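Local coordinates for malarial CLPB2 atpase/hsp101 protein (Plasmodium falciparum, PDB 4IRF), which probably works as an ATP-hydrolysing ClpB-type chaperone that unfolds and translocates proteins, represented here by its N-terminal cargo-binding domain alone, at residues G10-R15 with L99-A104; S47-T52 with K146-K151. All blocks are in the same frame, centred on the assembly; numbering follows the deposited sequence.

Interaction 1 (G10-R15 with L99-A104); sequences GKYLNR and LAEAAA
Tyr12 and Lys11 both reach across to Glu101, which meets each of them with a different oxygen of its carboxylate. The hydrogen bond is donated by the phenol: Tyr12 OH lies 2.7 Å from Glu101 OE2 and addresses the anti lone pair, the one directed away from OE1. OE2 sits at the edge of the tyrosine ring and in its plane, while the carboxylate itself stands almost perpendicular to the ring, the two planes 89° apart. Glu101 gets there on a chain extended beyond CG (chi2 172°), which carries its head well off the helix; its CG also passes 3.4 Å from Tyr12 OH.

This is the place where the segment leading into helix 14-29 lies beside helix 91-106 in the Clp N-terminal domain, a mainly helical fold along which the Clp amino-terminal sequence motif recurs twice; both segments belong to this domain. Backbone hydrogen bonds of Lys11 and Leu13 with Val112 run the same segment along the loop that follows helix 91-106, and Tyr12 also touches Leu97.

The charge contact is looser. Lys11 NZ stands 3.7 Å from Glu101 OE1, a long salt bridge, and the lysine chain, bent at chi2 and chi3, crosses the glutamate at about a right angle. A water completes the link: it accepts from Lys11 NZ at 2.8 Å and donates to the backbone Glu101 O at 3.0 Å.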
ATOM      1  N   GLY A  10      -9.548  17.437  -1.572  1.00 53.76           N
ATOM      2  CA  GLY A  10      -8.136  16.996  -1.451  1.00 39.13           C
ATOM      3  C   GLY A  10      -7.507  16.067  -2.539  1.00 44.00           C
ATOM      4  O   GLY A  10      -8.239  15.324  -3.085  1.00 39.24           O
ATOM      5  N   LYS A  11      -6.220  16.123  -2.831  1.00 36.32           N
ATOM      6  CA  LYS A  11      -5.657  15.284  -3.899  1.00 37.67           C
ATOM      7  C   LYS A  11      -5.701  13.754  -3.601  1.00 36.47           C
ATOM      8  O   LYS A  11      -5.704  12.964  -4.494  1.00 34.58           O
ATOM      9  CB  LYS A  11      -4.268  15.761  -4.302  1.00 42.77           C
ATOM     10  CG  LYS A  11      -3.185  14.776  -4.474  1.00 45.43           C
ATOM     11  CD  LYS A  11      -2.647  14.791  -5.891  1.00 56.07           C
ATOM     12  CE  LYS A  11      -1.473  15.739  -6.055  1.00 68.18           C
ATOM     13  NZ  LYS A  11      -0.701  15.581  -7.330  1.00 74.93           N
ATOM     14  N   TYR A  12      -5.746  13.387  -2.351  1.00 26.31           N
ATOM     15  CA  TYR A  12      -5.868  12.005  -1.984  1.00 29.80           C
ATOM     16  C   TYR A  12      -7.249  11.724  -1.607  1.00 33.17           C
ATOM     17  O   TYR A  12      -7.749  12.431  -0.857  1.00 35.77           O
ATOM     18  CB  TYR A  12      -5.010  11.728  -0.781  1.00 33.58           C
ATOM     19  CG  TYR A  12      -3.609  11.614  -1.168  1.00 32.93           C
ATOM     20  CD1 TYR A  12      -2.937  12.664  -1.606  1.00 39.37           C
ATOM     21  CD2 TYR A  12      -3.016  10.429  -1.167  1.00 41.62           C
ATOM     22  CE1 TYR A  12      -1.651  12.558  -1.987  1.00 35.47           C
ATOM     23  CE2 TYR A  12      -1.769  10.286  -1.552  1.00 45.07           C
ATOM     24  CZ  TYR A  12      -1.075  11.384  -1.968  1.00 43.51           C
ATOM     25  OH  TYR A  12       0.196  11.255  -2.268  1.00 50.58           O
ATOM     26  N   LEU A  13      -7.801  10.617  -2.081  1.00 25.62           N
ATOM     27  CA  LEU A  13      -9.096  10.212  -1.605  1.00 25.25           C
ATOM     28  C   LEU A  13      -9.084   9.836  -0.133  1.00 28.51           C
ATOM     29  O   LEU A  13      -8.107   9.461   0.402  1.00 27.32           O
ATOM     30  CB  LEU A  13      -9.640   9.053  -2.382  1.00 23.28           C
ATOM     31  CG  LEU A  13      -9.869   9.253  -3.856  1.00 28.06           C
ATOM     32  CD1 LEU A  13     -10.327   7.987  -4.497  1.00 26.92           C
ATOM     33  CD2 LEU A  13     -10.844  10.347  -4.091  1.00 30.78           C
ATOM     34  N   ASN A  14     -10.239   9.919   0.472  1.00 29.12           N
ATOM     35  CA  ASN A  14     -10.389   9.506   1.843  1.00 27.62           C
ATOM     36  C   ASN A  14      -9.906   8.114   2.095  1.00 34.66           C
ATOM     37  O   ASN A  14      -9.329   7.852   3.068  1.00 26.49           O
ATOM     38  CB  ASN A  14     -11.807   9.483   2.254  1.00 39.13           C
ATOM     39  CG  ASN A  14     -12.180  10.583   3.158  1.00 57.87           C
ATOM     40  OD1 ASN A  14     -12.007  10.537   4.415  1.00 65.19           O
ATOM     41  ND2 ASN A  14     -12.788  11.541   2.575  1.00 62.09           N
ATOM     42  N   ARG A  15     -10.311   7.201   1.242  1.00 27.25           N
ATOM     43  CA  ARG A  15      -9.936   5.815   1.456  1.00 25.86           C
ATOM     44  C   ARG A  15      -8.448   5.621   1.363  1.00 24.91           C
ATOM     45  O   ARG A  15      -7.908   4.720   1.994  1.00 25.07           O
ATOM     46  CB  ARG A  15     -10.696   4.871   0.510  1.00 23.24           C
ATOM     47  CG  ARG A  15     -10.576   5.176  -0.991  1.00 24.97           C
ATOM     48  CD  ARG A  15     -11.327   4.085  -1.770  1.00 28.14           C
ATOM     49  NE  ARG A  15     -11.361   4.259  -3.224  1.00 26.10           N
ATOM     50  CZ  ARG A  15     -12.493   4.328  -3.931  1.00 30.53           C
ATOM     51  NH1 ARG A  15     -13.655   4.231  -3.306  1.00 31.98           N
ATOM     52  NH2 ARG A  15     -12.464   4.475  -5.251  1.00 33.75           N
ATOM     53  N   LEU A  99       5.459   8.408  -6.331  1.00 18.67           N
ATOM     54  CA  LEU A  99       5.147   7.513  -7.437  1.00 19.67           C
ATOM     55  C   LEU A  99       3.626   7.292  -7.622  1.00 21.90           C
ATOM     56  O   LEU A  99       3.129   7.265  -8.757  1.00 20.05           O
ATOM     57  CB  LEU A  99       5.866   6.188  -7.217  1.00 20.17           C
ATOM     58  CG  LEU A  99       7.381   6.246  -7.330  1.00 19.59           C
ATOM     59  CD1 LEU A  99       7.954   4.976  -6.771  1.00 23.81           C
ATOM     60  CD2 LEU A  99       7.743   6.382  -8.804  1.00 23.90           C
ATOM     61  N   ALA A 100       2.887   7.173  -6.523  1.00 19.13           N
ATOM     62  CA  ALA A 100       1.424   7.126  -6.587  1.00 20.87           C
ATOM     63  C   ALA A 100       0.819   8.331  -7.285  1.00 17.89           C
ATOM     64  O   ALA A 100      -0.050   8.202  -8.154  1.00 19.63           O
ATOM     65  CB  ALA A 100       0.822   6.987  -5.177  1.00 20.32           C
ATOM     66  N   GLU A 101       1.309   9.511  -6.914  1.00 17.23           N
ATOM     67  CA  GLU A 101       0.896  10.748  -7.554  1.00 17.73           C
ATOM     68  C   GLU A 101       1.253  10.765  -9.033  1.00 19.31           C
ATOM     69  O   GLU A 101       0.434  11.161  -9.866  1.00 22.52           O
ATOM     70  CB  GLU A 101       1.532  11.946  -6.827  1.00 19.24           C
ATOM     71  CG  GLU A 101       0.874  12.226  -5.486  1.00 28.01           C
ATOM     72  CD  GLU A 101       1.624  13.277  -4.665  1.00 36.90           C
ATOM     73  OE1 GLU A 101       2.074  14.294  -5.249  1.00 42.31           O
ATOM     74  OE2 GLU A 101       1.771  13.072  -3.438  1.00 35.83           O
ATOM     75  N   ALA A 102       2.452  10.302  -9.372  1.00 18.37           N
ATOM     76  CA  ALA A 102       2.843  10.256 -10.780  1.00 20.04           C
ATOM     77  C   ALA A 102       1.966   9.306 -11.592  1.00 19.21           C
ATOM     78  O   ALA A 102       1.627   9.603 -12.761  1.00 20.91           O
ATOM     79  CB  ALA A 102       4.335   9.886 -10.937  1.00 20.45           C
ATOM     80  N   ALA A 103       1.651   8.154 -10.996  1.00 23.08           N
ATOM     81  CA  ALA A 103       0.828   7.161 -11.676  1.00 20.44           C
ATOM     82  C   ALA A 103      -0.583   7.684 -11.866  1.00 20.28           C
ATOM     83  O   ALA A 103      -1.167   7.485 -12.932  1.00 22.11           O
ATOM     84  CB  ALA A 103       0.791   5.840 -10.903  1.00 19.10           C
ATOM     85  N   ALA A 104      -1.132   8.352 -10.847  1.00 21.63           N
ATOM     86  CA  ALA A 104      -2.467   8.940 -10.940  1.00 20.55           C
ATOM     87  C   ALA A 104      -2.517   9.983 -12.059  1.00 22.76           C
ATOM     88  O   ALA A 104      -3.420   9.989 -12.878  1.00 25.25           O
ATOM     89  CB  ALA A 104      -2.906   9.536  -9.613  1.00 23.07           C
TER
HETATM   90  O   HOH W   1      -1.440  13.298  -8.774  1.00 40.15           O

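Interaction 2 (S47-T52 with K146-K151)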
ATOM      1  N   SER A  47      -7.937  -3.250   4.072  1.00 28.69           N
ATOM      2  CA  SER A  47      -9.008  -2.296   3.867  1.00 29.98           C
ATOM      3  C   SER A  47     -10.164  -2.864   3.045  1.00 33.22           C
ATOM      4  O   SER A  47      -9.997  -3.877   2.334  1.00 30.38           O
ATOM      5  CB  SER A  47      -8.486  -1.062   3.131  1.00 28.17           C
ATOM      6  OG  SER A  47      -8.103  -1.385   1.810  1.00 26.24           O
ATOM      7  N   ASP A  48     -11.312  -2.190   3.113  1.00 30.37           N
ATOM      8  CA  ASP A  48     -12.473  -2.585   2.304  1.00 34.72           C
ATOM      9  C   ASP A  48     -12.127  -2.606   0.821  1.00 33.03           C
ATOM     10  O   ASP A  48     -12.361  -3.597   0.118  1.00 33.08           O
ATOM     11  CB  ASP A  48     -13.643  -1.625   2.523  1.00 34.49           C
ATOM     12  CG  ASP A  48     -14.434  -1.927   3.793  1.00 56.33           C
ATOM     13  OD1 ASP A  48     -14.207  -2.991   4.425  1.00 51.33           O
ATOM     14  OD2 ASP A  48     -15.298  -1.095   4.150  1.00 70.22           O
ATOM     15  N   TYR A  49     -11.561  -1.503   0.338  1.00 32.58           N
ATOM     16  CA  TYR A  49     -11.346  -1.358  -1.096  1.00 28.15           C
ATOM     17  C   TYR A  49     -10.171  -2.206  -1.560  1.00 31.08           C
ATOM     18  O   TYR A  49     -10.225  -2.864  -2.610  1.00 28.26           O
ATOM     19  CB  TYR A  49     -11.116   0.111  -1.431  1.00 25.62           C
ATOM     20  CG  TYR A  49     -11.097   0.405  -2.904  1.00 28.20           C
ATOM     21  CD1 TYR A  49      -9.995   0.104  -3.682  1.00 33.85           C
ATOM     22  CD2 TYR A  49     -12.193   0.983  -3.525  1.00 36.18           C
ATOM     23  CE1 TYR A  49      -9.969   0.368  -5.026  1.00 34.84           C
ATOM     24  CE2 TYR A  49     -12.174   1.260  -4.882  1.00 34.49           C
ATOM     25  CZ  TYR A  49     -11.060   0.943  -5.626  1.00 36.35           C
ATOM     26  OH  TYR A  49     -11.014   1.213  -6.980  1.00 35.34           O
ATOM     27  N   GLY A  50      -9.078  -2.154  -0.799  1.00 29.80           N
ATOM     28  CA  GLY A  50      -7.920  -2.954  -1.116  1.00 29.08           C
ATOM     29  C   GLY A  50      -8.204  -4.451  -1.143  1.00 26.15           C
ATOM     30  O   GLY A  50      -7.667  -5.166  -1.997  1.00 30.09           O
ATOM     31  N   SER A  51      -9.019  -4.938  -0.207  1.00 28.00           N
ATOM     32  CA  SER A  51      -9.269  -6.385  -0.141  1.00 30.78           C
ATOM     33  C   SER A  51     -10.088  -6.854  -1.337  1.00 33.70           C
ATOM     34  O   SER A  51      -9.833  -7.906  -1.914  1.00 43.32           O
ATOM     35  CB  SER A  51      -9.944  -6.769   1.181  1.00 33.98           C
ATOM     36  OG  SER A  51     -11.141  -6.038   1.392  1.00 39.37           O
ATOM     37  N   THR A  52     -11.078  -6.055  -1.700  1.00 33.31           N
ATOM     38  CA  THR A  52     -11.850  -6.292  -2.917  1.00 37.19           C
ATOM     39  C   THR A  52     -10.974  -6.243  -4.174  1.00 31.63           C
ATOM     40  O   THR A  52     -11.114  -7.066  -5.081  1.00 33.73           O
ATOM     41  CB  THR A  52     -12.935  -5.254  -3.040  1.00 36.12           C
ATOM     42  OG1 THR A  52     -13.766  -5.314  -1.876  1.00 37.06           O
ATOM     43  CG2 THR A  52     -13.760  -5.481  -4.298  1.00 42.52           C
ATOM     44  N   LYS A 146      -4.763   0.543 -15.943  1.00 25.66           N
ATOM     45  CA  LYS A 146      -5.369   0.757 -17.264  1.00 30.04           C
ATOM     46  C   LYS A 146      -6.876   0.473 -17.203  1.00 32.35           C
ATOM     47  O   LYS A 146      -7.689   1.270 -17.675  1.00 32.66           O
ATOM     48  CB  LYS A 146      -4.678  -0.130 -18.309  1.00 30.75           C
ATOM     49  CG  LYS A 146      -5.223  -0.019 -19.741  1.00 45.31           C
ATOM     50  CD  LYS A 146      -4.442  -0.918 -20.682  1.00 45.71           C
ATOM     51  CE  LYS A 146      -4.958  -0.814 -22.112  1.00 56.96           C
ATOM     52  NZ  LYS A 146      -6.405  -1.178 -22.218  1.00 58.94           N
ATOM     53  N   ARG A 147      -7.313  -0.597 -16.551  1.00 32.24           N
ATOM     54  CA  ARG A 147      -8.744  -0.839 -16.436  1.00 35.79           C
ATOM     55  C   ARG A 147      -9.481   0.166 -15.612  1.00 32.92           C
ATOM     56  O   ARG A 147     -10.594   0.508 -15.894  1.00 35.65           O
ATOM     57  CB  ARG A 147      -9.029  -2.222 -15.835  1.00 39.65           C
ATOM     58  CG  ARG A 147      -8.452  -3.393 -16.572  1.00 44.78           C
ATOM     59  CD  ARG A 147      -9.113  -4.677 -16.107  1.00 49.75           C
ATOM     60  NE  ARG A 147      -8.571  -5.110 -14.845  1.00 42.97           N
ATOM     61  CZ  ARG A 147      -7.466  -5.806 -14.751  1.00 46.12           C
ATOM     62  NH1 ARG A 147      -6.843  -6.172 -15.830  1.00 52.89           N
ATOM     63  NH2 ARG A 147      -7.006  -6.131 -13.590  1.00 39.96           N
ATOM     64  N   LYS A 148      -8.862   0.614 -14.613  1.00 31.81           N
ATOM     65  CA  LYS A 148      -9.489   1.621 -13.819  1.00 26.50           C
ATOM     66  C   LYS A 148      -9.727   2.880 -14.648  1.00 34.13           C
ATOM     67  O   LYS A 148     -10.743   3.482 -14.585  1.00 30.36           O
ATOM     68  CB  LYS A 148      -8.672   1.931 -12.571  1.00 27.98           C
ATOM     69  CG  LYS A 148      -9.359   2.927 -11.707  1.00 33.30           C
ATOM     70  CD  LYS A 148      -8.440   3.396 -10.623  1.00 40.08           C
ATOM     71  CE  LYS A 148      -9.128   4.345  -9.695  1.00 45.14           C
ATOM     72  NZ  LYS A 148     -10.166   3.748  -8.855  1.00 52.47           N
ATOM     73  N   PHE A 149      -8.755   3.324 -15.410  1.00 30.03           N
ATOM     74  CA  PHE A 149      -8.959   4.514 -16.228  1.00 35.67           C
ATOM     75  C   PHE A 149     -10.164   4.334 -17.203  1.00 34.02           C
ATOM     76  O   PHE A 149     -11.077   5.181 -17.395  1.00 32.86           O
ATOM     77  CB  PHE A 149      -7.646   4.742 -16.965  1.00 26.99           C
ATOM     78  CG  PHE A 149      -7.709   5.734 -18.055  1.00 28.08           C
ATOM     79  CD1 PHE A 149      -8.153   6.988 -17.836  1.00 29.59           C
ATOM     80  CD2 PHE A 149      -7.288   5.394 -19.289  1.00 34.74           C
ATOM     81  CE1 PHE A 149      -8.184   7.913 -18.839  1.00 37.26           C
ATOM     82  CE2 PHE A 149      -7.320   6.304 -20.305  1.00 37.71           C
ATOM     83  CZ  PHE A 149      -7.766   7.560 -20.076  1.00 37.71           C
ATOM     84  N   GLU A 150     -10.144   3.166 -17.784  1.00 30.60           N
ATOM     85  CA  GLU A 150     -11.102   2.860 -18.838  1.00 33.00           C
ATOM     86  C   GLU A 150     -12.509   2.808 -18.332  1.00 38.58           C
ATOM     87  O   GLU A 150     -13.400   3.035 -19.078  1.00 41.00           O
ATOM     88  CB  GLU A 150     -10.696   1.667 -19.680  1.00 44.36           C
ATOM     89  CG  GLU A 150      -9.508   2.009 -20.546  1.00 43.26           C
ATOM     90  CD  GLU A 150      -9.050   0.915 -21.462  1.00 54.92           C
ATOM     91  OE1 GLU A 150      -9.329  -0.260 -21.181  1.00 58.15           O
ATOM     92  OE2 GLU A 150      -8.392   1.227 -22.445  1.00 42.91           O
ATOM     93  N   LYS A 151     -12.706   2.576 -17.041  1.00 43.94           N
ATOM     94  CA  LYS A 151     -14.034   2.569 -16.457  1.00 45.14           C
ATOM     95  C   LYS A 151     -14.555   3.959 -16.306  1.00 48.97           C
ATOM     96  O   LYS A 151     -15.726   4.162 -16.120  1.00 48.61           O
ATOM     97  CB  LYS A 151     -14.022   1.859 -15.102  1.00 49.24           C
ATOM     98  CG  LYS A 151     -13.737   0.368 -15.184  1.00 48.76           C
ATOM     99  CD  LYS A 151     -13.715  -0.267 -13.804  1.00 69.68           C
ATOM    100  CE  LYS A 151     -13.455  -1.762 -13.888  1.00 83.04           C
ATOM    101  NZ  LYS A 151     -13.406  -2.393 -12.541  1.00 88.98           N
TER
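Between Tyr49 and Lys148 the contact comes down to two polar ends: Lys148 NZ approaches Tyr49 OH at 3.3 Å, a weak hydrogen bond given by the ammonium to the phenol oxygen. The backbones stay far apart, with 13.2 Å between Tyr49 CA and Lys148 CA, and the side chains span that distance from their respective helices. Both set out with CG anti to the backbone N (chi1 -171° in Tyr49, -177° in Lys148). The lysine then runs extended as far as CE, with a chi4 of 69° turning NZ out of the line of the chain.

The stronger partners of both ends come from Asp113, just before helix 114-121, and Glu115 in its first turn. Glu115 holds the pair together, its OE2 hydrogen-bonded to Tyr49 OH and its OE1 in a salt bridge with Lys148 NZ; Asp113 OD2 makes a second salt bridge to the same ammonium. Beyond them, Tyr49 also packs on Val114.

Farther out, a cap fixes the start of the tyrosine's helix. Tyr49 sits in the first turn of helix 48-56, where Ser47 is the N-cap: Gly50 N donates to Ser47 OG at 2.9 Å. The same hydroxyl is hydrogen-bonded to Leu44 O in the last turn of helix 37-46.

This joins two helices of the Clp N-terminal domain at its surface through acidic residues at the start of helix 114-121, Asp113 just before it and Glu115 within it. With two carboxylates close to NZ, the lysine is probably held in its charged form, and the tyrosine is best seen as an additional, weaker acceptor within an ionic cluster.

In the fold
From the N terminus, segment 10-15 opens interaction 1, which closes only at 99-104, after helices 14-29, 37-46, 48-56 and 61-74 and both short strands. Segment 47-52 lies inside that span, but its partner, 146-151, comes near the C-terminal end, so the two closures cross instead of nesting. Interaction 1 ties the lead-in to the first helix to helix 91-106; interaction 2 ties helix 48-56 to the last helix, 138-151. Their centres are 13 Å apart, and they touch where Arg15 CZ packs 3.2 Å from Tyr49 CE2. Asp113, a member of the cluster at interaction 2, also forms a salt bridge with Arg15.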